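Local atomic coordinates of polyketide biosynthesis 3-hydroxy-3-methylglutaryl-ACP synthase PksG (PDB entry 4YXT), a protein that catalyses the aldol condensation of acetyl-ACP with a beta-ketothioester polyketide intermediate during biosynthesis of the antibiotic bacillaene. Residues Lys40-Ala45 / Pro166-Gly171; Ala16-Met21 / Leu362-Tyr367; Asn289-Val294 / Phe303-Ser308; Ala142-Arg147 / Asn296-Ala301; Asn10-Thr15 / Glu353-Arg358. The protein carries 1 engineered substitution. One frame throughout, in Å; residues are numbered along the deposited sequence.

Contact 4 lies nearest the catalytic centre. Its D144 side chain is about 4 Å from that of A82, and its N296 side chain about 4 Å from that of H250. Both are active-site positions assigned by similarity; A82 is engineered. In contact 3 the A305 side chain is about 7 Å from that of H250. Contact 1 sits beside contact 4, with centres about 9 Å apart, and touches contacts 2, 3 and 5 as well. Contacts 2 and 5 lie away from the active site. Contact 2 shares the small sheet of strands 41-43 and 16-19 with contact 1. Contact 5 packs against contact 3 through V11 and L304. Contacts 2, 4 and 5 each join early and late parts of the chain.

Contact 1 (Lys40-Ala45 / Pro166-Gly171)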
# COMPACT_ATOMS: atom_id res chain seq x y z
N LYS A 40 16.13 19.19 18.06
CA LYS A 40 17.46 19.11 18.69
C LYS A 40 18.36 18.13 18.02
O LYS A 40 19.52 18.38 17.90
CB LYS A 40 17.38 18.75 20.19
CG LYS A 40 16.30 19.48 20.97
CD LYS A 40 15.92 18.72 22.23
CE LYS A 40 16.91 18.98 23.36
NZ LYS A 40 16.41 18.37 24.65
N GLU A 41 17.83 16.99 17.61
CA GLU A 41 18.64 16.03 16.94
C GLU A 41 17.86 15.48 15.79
O GLU A 41 16.65 15.49 15.79
CB GLU A 41 19.03 14.89 17.90
CG GLU A 41 19.70 15.35 19.20
CD GLU A 41 19.64 14.29 20.30
OE1 GLU A 41 18.62 13.59 20.43
OE2 GLU A 41 20.62 14.17 21.07
N LYS A 42 18.56 15.04 14.77
CA LYS A 42 17.95 14.23 13.73
C LYS A 42 18.78 12.96 13.59
O LYS A 42 20.02 13.04 13.62
CB LYS A 42 17.86 14.99 12.42
CG LYS A 42 19.19 15.44 11.80
CD LYS A 42 18.87 16.14 10.49
CE LYS A 42 20.07 16.21 9.56
NZ LYS A 42 19.60 16.52 8.17
N ALA A 43 18.12 11.81 13.48
CA ALA A 43 18.77 10.60 13.03
C ALA A 43 19.26 10.76 11.62
O ALA A 43 18.63 11.44 10.82
CB ALA A 43 17.79 9.45 13.09
N VAL A 44 20.39 10.13 11.28
CA VAL A 44 20.92 10.16 9.90
C VAL A 44 21.22 8.70 9.45
O VAL A 44 22.07 8.01 10.03
CB VAL A 44 22.17 11.05 9.77
CG1 VAL A 44 22.62 11.18 8.31
CG2 VAL A 44 21.93 12.44 10.38
N ALA A 45 20.45 8.22 8.47
CA ALA A 45 20.68 6.90 7.90
C ALA A 45 22.06 6.85 7.21
O ALA A 45 22.42 7.73 6.43
CB ALA A 45 19.59 6.55 6.89
N PRO A 166 17.31 20.68 9.14
CA PRO A 166 17.41 20.26 10.52
C PRO A 166 16.33 19.28 11.02
O PRO A 166 16.50 18.71 12.09
CB PRO A 166 17.31 21.59 11.30
CG PRO A 166 17.52 22.65 10.30
CD PRO A 166 16.97 22.10 9.04
N SER A 167 15.23 19.13 10.29
CA SER A 167 14.15 18.19 10.73
C SER A 167 14.05 16.91 9.87
O SER A 167 13.19 16.08 10.11
CB SER A 167 12.79 18.91 10.71
OG SER A 167 12.85 20.11 11.49
N ALA A 168 14.91 16.79 8.86
CA ALA A 168 14.79 15.79 7.84
C ALA A 168 15.37 14.49 8.35
O ALA A 168 16.54 14.21 8.11
CB ALA A 168 15.53 16.25 6.58
N GLY A 169 14.56 13.66 9.01
CA GLY A 169 15.08 12.47 9.64
C GLY A 169 14.99 11.10 8.98
O GLY A 169 14.74 10.96 7.78
N ALA A 170 15.28 10.09 9.79
CA ALA A 170 15.25 8.69 9.40
C ALA A 170 14.82 7.89 10.63
O ALA A 170 15.33 8.10 11.73
CB ALA A 170 16.62 8.22 8.98
N GLY A 171 13.94 6.93 10.46
CA GLY A 171 13.38 6.27 11.61
C GLY A 171 12.44 5.20 11.17
O GLY A 171 12.10 5.13 9.98
O HOH W 1 14.97 17.34 14.23
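A43 CB presses on A170 O at 3.1 Å, a tight contact between a methyl group and a carbonyl oxygen. Next to it A170 CB meets A45 CB at 4.0 Å, so three small alanines meet here. In K42, CG stands between the backbone N and the carbonyl carbon (chi1 61°) and the chain beyond it is extended. This carries CD past P166 O, at 3.8 Å, and brings NZ near A168 O. That last distance is also 3.8 Å, too far for a hydrogen bond. The ammonium group is held instead by E165 O and Y367 OH. A water joins the backbones at the other end, donating to E41 O at 2.9 Å and to P166 O at 3.0 Å. In this thiolase-superfamily enzyme, the contact brings edge strand 41-43 of a small three-stranded sheet up to the start of strand 170-178 in the large mixed sheet. An inverse gamma turn centred on A168 leads into that strand. Further out, V294 takes a backbone bond with A43. E41 OE1 forms salt bridges with R293 and R359. On the opposite segment G169 O accepts a hydrogen bond from S146 OG.

Contact 2 (Ala16-Met21 / Leu362-Tyr367); sequences AYLDVM and LSMEEY
L18 sets a methyl group almost squarely on the Y367 ring. CD2 is 3.9 Å from the ring centroid and 10° off the ring normal, a CH-pi contact over the centre of the face. The ring belongs to helix 364-370, which starts with a capping box made by S363 and E366. L18 belongs to strand 16-19, the middle strand of a three-stranded sheet, so the contact packs a strand against the first turn of a helix. The CG of L18 lies opposite the backbone N (chi1 -169°), and its two methyls divide the work. While CD2 covers the ring, CD1 reaches Y367 CB at 3.7 Å and also touches L362 CB and M364 CE. The M364 chain bends at chi2, bringing CE towards the strand, where it also nears D19 O. The backbones are joined beside this cluster. L362 N donates to Y17 O at 2.9 Å in a nearly straight bond, and a water links D19 N to L362 O. In the capping box, S363 OG accepts from E366 N at 2.9 Å. E366 OE1 accepts from S363 N with its anti lone pair, while S363 OG meets it from above the carboxylate plane.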
# COMPACT_ATOMS: atom_id res chain seq x y z
N ALA A 16 22.97 6.58 14.16
CA ALA A 16 23.78 7.79 14.15
C ALA A 16 22.87 8.99 14.17
O ALA A 16 21.79 8.95 13.57
CB ALA A 16 24.68 7.84 12.93
N TYR A 17 23.28 10.05 14.84
CA TYR A 17 22.51 11.29 14.81
C TYR A 17 23.37 12.48 14.56
O TYR A 17 24.60 12.35 14.50
CB TYR A 17 21.70 11.50 16.07
CG TYR A 17 22.48 11.87 17.29
CD1 TYR A 17 22.46 13.18 17.76
CD2 TYR A 17 23.25 10.92 17.98
CE1 TYR A 17 23.16 13.55 18.89
CE2 TYR A 17 23.98 11.28 19.12
CZ TYR A 17 23.92 12.61 19.56
OH TYR A 17 24.61 13.01 20.65
N LEU A 18 22.71 13.62 14.32
CA LEU A 18 23.38 14.92 14.21
C LEU A 18 22.81 15.89 15.21
O LEU A 18 21.60 15.91 15.45
CB LEU A 18 23.26 15.50 12.80
CG LEU A 18 24.15 16.71 12.54
CD1 LEU A 18 25.59 16.27 12.25
CD2 LEU A 18 23.58 17.56 11.42
N ASP A 19 23.67 16.68 15.83
CA ASP A 19 23.15 17.75 16.66
C ASP A 19 22.74 18.90 15.74
O ASP A 19 23.53 19.47 15.02
CB ASP A 19 24.16 18.21 17.70
CG ASP A 19 23.57 19.26 18.64
OD1 ASP A 19 22.39 19.15 19.05
OD2 ASP A 19 24.31 20.18 18.99
N VAL A 20 21.46 19.21 15.77
CA VAL A 20 20.87 20.11 14.81
C VAL A 20 21.04 21.59 15.21
O VAL A 20 20.89 22.47 14.36
CB VAL A 20 19.42 19.65 14.54
CG1 VAL A 20 18.46 20.77 14.30
CG2 VAL A 20 19.44 18.70 13.36
N MET A 21 21.38 21.86 16.46
CA MET A 21 21.79 23.22 16.88
C MET A 21 23.18 23.55 16.33
O MET A 21 23.37 24.61 15.75
CB MET A 21 21.74 23.39 18.39
CG MET A 21 20.33 23.24 18.98
SD MET A 21 20.00 21.69 19.87
CE MET A 21 18.45 22.09 20.66
N LEU A 362 27.46 12.29 14.79
CA LEU A 362 28.26 12.68 13.66
C LEU A 362 28.89 14.06 13.84
O LEU A 362 28.29 14.96 14.42
CB LEU A 362 27.41 12.69 12.38
CG LEU A 362 26.77 11.39 11.93
CD1 LEU A 362 25.86 11.71 10.76
CD2 LEU A 362 27.80 10.33 11.52
N SER A 363 30.09 14.24 13.30
CA SER A 363 30.67 15.57 13.17
C SER A 363 30.19 16.17 11.85
O SER A 363 29.76 15.45 10.94
CB SER A 363 32.18 15.45 13.07
OG SER A 363 32.52 14.77 11.85
N MET A 364 30.34 17.48 11.72
CA MET A 364 29.99 18.16 10.48
C MET A 364 30.82 17.70 9.30
O MET A 364 30.36 17.76 8.16
CB MET A 364 30.10 19.69 10.64
CG MET A 364 29.04 20.28 11.55
SD MET A 364 27.35 19.98 10.95
CE MET A 364 26.53 20.25 12.51
N GLU A 365 32.05 17.24 9.54
CA GLU A 365 32.83 16.71 8.43
C GLU A 365 32.23 15.35 8.06
O GLU A 365 32.04 15.08 6.88
CB GLU A 365 34.34 16.65 8.73
CG GLU A 365 35.21 17.56 7.84
CD GLU A 365 35.41 19.00 8.37
OE1 GLU A 365 35.00 19.28 9.53
OE2 GLU A 365 35.99 19.86 7.64
N GLU A 366 31.91 14.51 9.05
CA GLU A 366 31.26 13.22 8.74
C GLU A 366 29.93 13.41 8.00
O GLU A 366 29.65 12.72 7.03
CB GLU A 366 31.05 12.39 10.01
CG GLU A 366 32.31 11.72 10.50
CD GLU A 366 32.20 11.20 11.92
OE1 GLU A 366 31.58 11.85 12.78
OE2 GLU A 366 32.77 10.14 12.19
N TYR A 367 29.14 14.36 8.46
CA TYR A 367 27.79 14.54 7.97
C TYR A 367 27.77 15.17 6.56
O TYR A 367 26.95 14.80 5.71
CB TYR A 367 26.98 15.36 8.98
CG TYR A 367 25.67 15.81 8.41
CD1 TYR A 367 24.61 14.91 8.22
CD2 TYR A 367 25.48 17.13 8.03
CE1 TYR A 367 23.42 15.32 7.67
CE2 TYR A 367 24.29 17.54 7.48
CZ TYR A 367 23.26 16.63 7.30
OH TYR A 367 22.08 17.08 6.76
O HOH W 2 26.62 16.38 15.73

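Contact 3 (Asn289-Val294 / Phe303-Ser308)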
# COMPACT_ATOMS: atom_id res chain seq x y z
N ASN A 289 8.71 14.76 22.83
CA ASN A 289 10.03 14.40 23.30
C ASN A 289 10.88 13.60 22.31
O ASN A 289 11.98 14.05 21.93
CB ASN A 289 9.90 13.65 24.62
CG ASN A 289 11.25 13.44 25.31
OD1 ASN A 289 12.13 12.77 24.82
ND2 ASN A 289 11.37 14.01 26.47
N TYR A 290 10.40 12.44 21.84
CA TYR A 290 11.24 11.62 20.92
C TYR A 290 11.33 12.23 19.52
O TYR A 290 12.33 12.13 18.80
CB TYR A 290 10.71 10.19 20.81
CG TYR A 290 10.70 9.44 22.08
CD1 TYR A 290 11.57 9.77 23.13
CD2 TYR A 290 9.84 8.38 22.25
CE1 TYR A 290 11.56 9.06 24.30
CE2 TYR A 290 9.82 7.66 23.44
CZ TYR A 290 10.68 7.99 24.47
OH TYR A 290 10.65 7.27 25.68
N CYS A 291 10.25 12.86 19.12
CA CYS A 291 10.22 13.50 17.83
C CYS A 291 11.35 14.51 17.70
O CYS A 291 11.98 14.57 16.67
CB CYS A 291 8.84 14.16 17.61
SG CYS A 291 7.54 12.91 17.48
N GLN A 292 11.61 15.24 18.77
CA GLN A 292 12.70 16.19 18.78
C GLN A 292 14.08 15.58 18.66
O GLN A 292 15.03 16.32 18.46
CB GLN A 292 12.74 16.93 20.10
CG GLN A 292 11.55 17.82 20.36
CD GLN A 292 11.82 18.68 21.56
OE1 GLN A 292 12.55 19.67 21.47
NE2 GLN A 292 11.30 18.28 22.71
N ARG A 293 14.21 14.27 18.85
CA ARG A 293 15.51 13.64 18.84
C ARG A 293 15.77 12.81 17.60
O ARG A 293 16.92 12.49 17.27
CB ARG A 293 15.69 12.82 20.11
CG ARG A 293 15.55 13.61 21.40
CD ARG A 293 15.76 12.74 22.66
NE ARG A 293 17.11 12.22 22.62
CZ ARG A 293 17.61 11.32 23.43
NH1 ARG A 293 16.88 10.75 24.37
NH2 ARG A 293 18.86 10.95 23.22
N VAL A 294 14.69 12.55 16.86
CA VAL A 294 14.80 11.80 15.59
C VAL A 294 14.59 12.60 14.30
O VAL A 294 15.21 12.36 13.25
CB VAL A 294 13.82 10.60 15.66
CG1 VAL A 294 14.14 9.59 14.58
CG2 VAL A 294 14.00 9.90 17.00
N PHE A 303 3.22 7.74 14.95
CA PHE A 303 3.51 6.65 15.86
C PHE A 303 4.60 7.00 16.87
O PHE A 303 4.46 6.60 18.02
CB PHE A 303 3.89 5.37 15.11
CG PHE A 303 2.76 4.76 14.31
CD1 PHE A 303 1.41 4.90 14.70
CD2 PHE A 303 3.05 3.98 13.19
CE1 PHE A 303 0.40 4.31 13.95
CE2 PHE A 303 2.03 3.39 12.44
CZ PHE A 303 0.71 3.56 12.83
N LEU A 304 5.65 7.71 16.44
CA LEU A 304 6.73 8.15 17.28
C LEU A 304 6.28 9.09 18.37
O LEU A 304 6.82 9.04 19.49
CB LEU A 304 7.84 8.81 16.41
CG LEU A 304 9.17 9.17 17.07
CD1 LEU A 304 9.90 7.93 17.51
CD2 LEU A 304 10.07 10.01 16.14
N ALA A 305 5.33 9.98 18.04
CA ALA A 305 4.74 10.91 19.00
C ALA A 305 3.84 10.14 19.95
O ALA A 305 3.69 10.45 21.15
CB ALA A 305 3.93 12.01 18.28
N LEU A 306 3.22 9.12 19.42
CA LEU A 306 2.35 8.30 20.30
C LEU A 306 3.17 7.52 21.36
O LEU A 306 2.89 7.53 22.54
CB LEU A 306 1.59 7.32 19.46
CG LEU A 306 0.54 6.47 20.20
CD1 LEU A 306 -0.45 7.44 20.69
CD2 LEU A 306 -0.08 5.46 19.25
N ALA A 307 4.17 6.81 20.90
CA ALA A 307 5.17 6.16 21.76
C ALA A 307 5.76 7.13 22.79
O ALA A 307 5.91 6.80 23.98
CB ALA A 307 6.29 5.60 20.91
N SER A 308 6.07 8.34 22.33
CA SER A 308 6.64 9.37 23.19
C SER A 308 5.67 9.69 24.28
O SER A 308 6.10 9.78 25.42
CB SER A 308 7.06 10.63 22.43
OG SER A 308 7.84 11.53 23.27
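The Y290 ring lies against S308, which places its hydroxyl over one face. S308 OG is 3.7 Å above the ring plane and displaced toward the rim. The carbons of S308 come in close by: CA is 3.5 Å from Y290 CD2. The same hydroxyl also takes the backbone of the tyrosine, since Y290 N donates to S308 OG at 3.1 Å with an angle of 161°. S308 OG points opposite its own backbone N (chi1 -170°), which turns it out from helix 301-312 toward residues 289 and 290. N289 CB also rests on this oxygen, at 3.2 Å.

One turn earlier in the helix, L304 pushes its branched end between several partners. Its CD2 meets V294 CB at 3.8 Å and also lies near C291 CA. Its CD1 turns to Y290 CB at 4.1 Å. C291 SG comes alongside the helix and touches A305 CB at 3.8 Å. In this way the short helix 291-294, and the residues leading into it, fold back on helix 301-312 after a loop of only a few residues. Both C291 and A305 touch T251, the neighbour of H250, which is assigned as a catalytic acid-base by similarity.

The hydroxyls of Y290 and S308 both have partners in a mostly apolar interface. Y290 OH bonds D311 OD2, which fixes the far end of the ring. S308 OG also bonds P286 O. As a carbonyl oxygen can only accept, the serine hydroxyl must give its proton to P286 O while it accepts from Y290 N.

Contact 4 (Ala142-Arg147 / Asn296-Ala301); sequences ASDISR and NIMGAA
G299 N donates to D144 OD2 at 3.0 Å with an angle of 144°. It meets the oxygen on its anti side, 19° out of the carboxylate plane. The other carboxylate oxygen, D144 OD1, is held by A82 N, S81 OG and S83 OG, so both oxygens of the carboxylate are held. A second hydrogen bond lies within the loop, where N296 OD1 accepts from M298 N at 2.9 Å and closes an Asx turn. That donor lies well above the amide plane.

Van der Waals contacts make up the rest. A142 CB meets A300 CB at 3.5 Å, which is close for two methyls. M298 lies obliquely across D144, with its CB 3.4 Å from D144 OD2. Its chain bends at chi3, and CE comes to 3.3 Å from S146 OG and 3.8 Å from D144 CB. The S146 hydroxyl is itself hydrogen-bonded to G169 O. G299 has no side chain, and its backbone comes right up to the carboxylate.

Backbone pairing fastens both segments to their surroundings: D144 with G171 in the neighbouring strand, and N296 with S167. The N296 side chain touches H250, a proton donor/acceptor by similarity. D144 binds the backbone of A82, an engineered residue at the other such position. The contact thus joins strand 137-145 of the large mixed sheet to the loop before helix 301-312, beside what is probably the active site of this thiolase-superfamily enzyme.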
# COMPACT_ATOMS: atom_id res chain seq x y z
N ALA A 142 6.11 1.19 10.08
CA ALA A 142 6.35 2.37 9.31
C ALA A 142 7.87 2.70 9.32
O ALA A 142 8.43 2.88 10.37
CB ALA A 142 5.52 3.51 9.86
N SER A 143 8.50 2.75 8.13
CA SER A 143 9.96 2.94 7.92
C SER A 143 10.20 3.97 6.80
O SER A 143 9.82 3.76 5.65
CB SER A 143 10.58 1.58 7.53
OG SER A 143 12.01 1.49 7.69
N ASP A 144 10.82 5.10 7.13
CA ASP A 144 11.15 6.14 6.16
C ASP A 144 12.51 6.77 6.47
O ASP A 144 12.90 6.88 7.64
CB ASP A 144 10.11 7.28 6.13
CG ASP A 144 8.92 6.98 5.19
OD1 ASP A 144 9.14 6.58 4.01
OD2 ASP A 144 7.76 7.14 5.66
N ILE A 145 13.19 7.14 5.37
CA ILE A 145 14.50 7.75 5.35
C ILE A 145 14.40 9.00 4.48
O ILE A 145 14.02 8.89 3.32
CB ILE A 145 15.53 6.84 4.68
CG1 ILE A 145 15.95 5.65 5.58
CG2 ILE A 145 16.81 7.62 4.39
CD1 ILE A 145 14.88 4.71 6.03
N SER A 146 14.74 10.16 5.03
CA SER A 146 14.92 11.36 4.20
C SER A 146 16.09 11.25 3.23
O SER A 146 17.03 10.52 3.47
CB SER A 146 15.15 12.57 5.08
OG SER A 146 14.08 12.69 5.96
N ARG A 147 16.05 12.06 2.18
CA ARG A 147 16.95 11.95 1.03
C ARG A 147 17.76 13.24 0.74
O ARG A 147 17.21 14.35 0.64
CB ARG A 147 16.15 11.51 -0.20
CG ARG A 147 15.11 12.49 -0.76
CD ARG A 147 14.09 12.98 0.24
NE ARG A 147 14.61 14.09 1.04
CZ ARG A 147 13.98 14.63 2.09
NH1 ARG A 147 12.78 14.19 2.45
NH2 ARG A 147 14.55 15.64 2.77
N ASN A 296 11.64 14.47 11.50
CA ASN A 296 10.47 14.08 10.78
C ASN A 296 10.74 12.72 10.14
O ASN A 296 11.58 12.57 9.24
CB ASN A 296 10.12 15.09 9.66
CG ASN A 296 8.97 14.63 8.78
OD1 ASN A 296 8.10 13.84 9.19
ND2 ASN A 296 8.97 15.10 7.55
N ILE A 297 9.99 11.74 10.60
CA ILE A 297 10.15 10.36 10.16
C ILE A 297 9.00 9.98 9.24
O ILE A 297 8.76 8.80 9.00
CB ILE A 297 10.21 9.46 11.43
CG1 ILE A 297 11.50 9.74 12.15
CG2 ILE A 297 10.21 7.99 11.12
CD1 ILE A 297 12.65 9.87 11.22
N MET A 298 8.27 10.98 8.76
CA MET A 298 7.24 10.82 7.72
C MET A 298 6.07 9.90 8.11
O MET A 298 5.32 10.23 9.04
CB MET A 298 7.92 10.46 6.43
CG MET A 298 8.77 11.61 5.92
SD MET A 298 9.87 11.15 4.60
CE MET A 298 11.32 10.88 5.62
N GLY A 299 5.93 8.78 7.42
CA GLY A 299 4.95 7.79 7.75
C GLY A 299 4.96 7.33 9.18
O GLY A 299 3.94 6.88 9.70
N ALA A 300 6.09 7.39 9.85
CA ALA A 300 6.15 6.86 11.22
C ALA A 300 6.08 7.96 12.27
O ALA A 300 6.15 7.68 13.51
CB ALA A 300 7.41 6.05 11.39
N ALA A 301 5.91 9.20 11.84
CA ALA A 301 5.97 10.35 12.77
C ALA A 301 4.89 10.27 13.84
O ALA A 301 5.20 10.36 15.03
CB ALA A 301 5.88 11.73 12.04

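Contact 5 (Asn10-Thr15 / Glu353-Arg358); sequences NVFGGT and EKHLDR
H355 enters the contact first, with its ring reaching across to the backbone of residues 11-14. Its CG lies opposite the backbone N (chi1 154°), which sends the imidazole out from helix 352-357. The ring edge carries the meeting. CE1 is 3.2 Å from G13 N, which lies in the plane of the ring. NE2 donates to G14 O in a weak bond of 3.4 Å. ND1 is buried here and has no partner anywhere in the model; its nearest approach across the contact is to V11 O at 3.9 Å. Beside the backbone, the F12 ring runs nearly parallel to the imidazole, with the planes at 16°. The centroids are 5.2 Å apart, so the rings are slid past each other and barely overlap. F12 CD1 still touches H355 NE2 at 3.8 Å.

F12 ends strand 5-12, which lies inside the large mixed sheet of the thiolase fold. This helix therefore packs where a core strand gives way to G13 and G14. F54 of helix 51-64 meets the F12 ring edge-to-face.

L356 comes next and brings CD2 to 4.3 Å from G13 CA, where the glycine has no side chain. The same leucine touches Y290. D357 takes no part across the contact but forms a salt bridge with R293. At R358 the chain leaves helical geometry, its N still bonded to H355 O at 3.0 Å. R359 follows and bonds both G13 O and L356 O.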
# COMPACT_ATOMS: atom_id res chain seq x y z
N ASN A 10 7.66 -0.33 19.12
CA ASN A 10 9.06 -0.02 19.31
C ASN A 10 9.62 0.87 18.23
O ASN A 10 9.25 0.78 17.08
CB ASN A 10 9.91 -1.27 19.40
CG ASN A 10 11.35 -0.94 19.80
OD1 ASN A 10 11.56 -0.11 20.66
ND2 ASN A 10 12.29 -1.49 19.14
N VAL A 11 10.57 1.70 18.60
CA VAL A 11 11.07 2.76 17.75
C VAL A 11 12.48 2.39 17.49
O VAL A 11 13.09 1.95 18.42
CB VAL A 11 11.08 4.13 18.51
CG1 VAL A 11 11.81 5.23 17.74
CG2 VAL A 11 9.68 4.57 18.81
N PHE A 12 12.93 2.52 16.24
CA PHE A 12 14.35 2.61 15.85
C PHE A 12 14.60 3.96 15.19
O PHE A 12 14.16 4.22 14.04
CB PHE A 12 14.75 1.56 14.83
CG PHE A 12 16.24 1.49 14.61
CD1 PHE A 12 17.06 0.93 15.57
CD2 PHE A 12 16.83 2.00 13.45
CE1 PHE A 12 18.45 0.85 15.40
CE2 PHE A 12 18.21 1.92 13.28
CZ PHE A 12 19.02 1.35 14.26
N GLY A 13 15.32 4.82 15.92
CA GLY A 13 15.71 6.16 15.45
C GLY A 13 17.16 6.29 15.06
O GLY A 13 17.79 7.30 15.33
N GLY A 14 17.70 5.27 14.41
CA GLY A 14 18.97 5.37 13.73
C GLY A 14 20.08 4.86 14.63
O GLY A 14 19.91 4.69 15.84
N THR A 15 21.23 4.63 14.02
CA THR A 15 22.42 4.24 14.72
C THR A 15 23.33 5.49 14.83
O THR A 15 24.34 5.46 15.52
CB THR A 15 23.14 3.14 13.94
OG1 THR A 15 23.37 3.60 12.63
CG2 THR A 15 22.29 1.94 13.77
N GLU A 353 14.03 5.40 25.05
CA GLU A 353 14.92 6.53 25.44
C GLU A 353 16.36 6.09 25.50
O GLU A 353 17.27 6.69 24.90
CB GLU A 353 14.51 7.09 26.82
CG GLU A 353 13.80 8.42 26.74
CD GLU A 353 13.99 9.31 27.94
OE1 GLU A 353 13.66 8.89 29.05
OE2 GLU A 353 14.44 10.46 27.78
N LYS A 354 16.56 4.99 26.22
CA LYS A 354 17.92 4.42 26.36
C LYS A 354 18.51 4.13 24.97
O LYS A 354 19.66 4.48 24.63
CB LYS A 354 17.78 3.17 27.23
CG LYS A 354 19.03 2.53 27.79
CD LYS A 354 18.64 1.26 28.57
CE LYS A 354 19.60 0.12 28.33
NZ LYS A 354 19.73 -0.33 26.90
N HIS A 355 17.72 3.55 24.10
CA HIS A 355 18.26 3.37 22.76
C HIS A 355 18.68 4.69 22.07
O HIS A 355 19.74 4.79 21.44
CB HIS A 355 17.26 2.59 21.89
CG HIS A 355 17.42 2.89 20.44
ND1 HIS A 355 16.43 3.48 19.69
CD2 HIS A 355 18.48 2.75 19.63
CE1 HIS A 355 16.87 3.67 18.46
NE2 HIS A 355 18.12 3.25 18.40
N LEU A 356 17.83 5.71 22.16
CA LEU A 356 18.15 6.98 21.54
C LEU A 356 19.43 7.60 22.16
O LEU A 356 20.29 8.19 21.45
CB LEU A 356 16.99 7.96 21.69
CG LEU A 356 15.68 7.58 20.97
CD1 LEU A 356 14.57 8.53 21.34
CD2 LEU A 356 15.86 7.56 19.49
N ASP A 357 19.57 7.47 23.48
CA ASP A 357 20.83 7.89 24.11
C ASP A 357 22.11 7.20 23.55
O ASP A 357 23.18 7.77 23.70
CB ASP A 357 20.82 7.69 25.63
CG ASP A 357 19.68 8.38 26.32
OD1 ASP A 357 19.19 9.43 25.82
OD2 ASP A 357 19.27 7.86 27.37
N ARG A 358 22.02 6.01 22.93
CA ARG A 358 23.25 5.29 22.52
C ARG A 358 23.65 5.45 21.10
O ARG A 358 24.55 4.75 20.64
CB ARG A 358 23.19 3.78 22.82
CG ARG A 358 22.24 3.41 23.94
CD ARG A 358 22.83 2.44 24.96
NE ARG A 358 22.37 2.76 26.31
CZ ARG A 358 22.54 1.98 27.38
NH1 ARG A 358 23.15 0.80 27.28
NH2 ARG A 358 22.10 2.37 28.57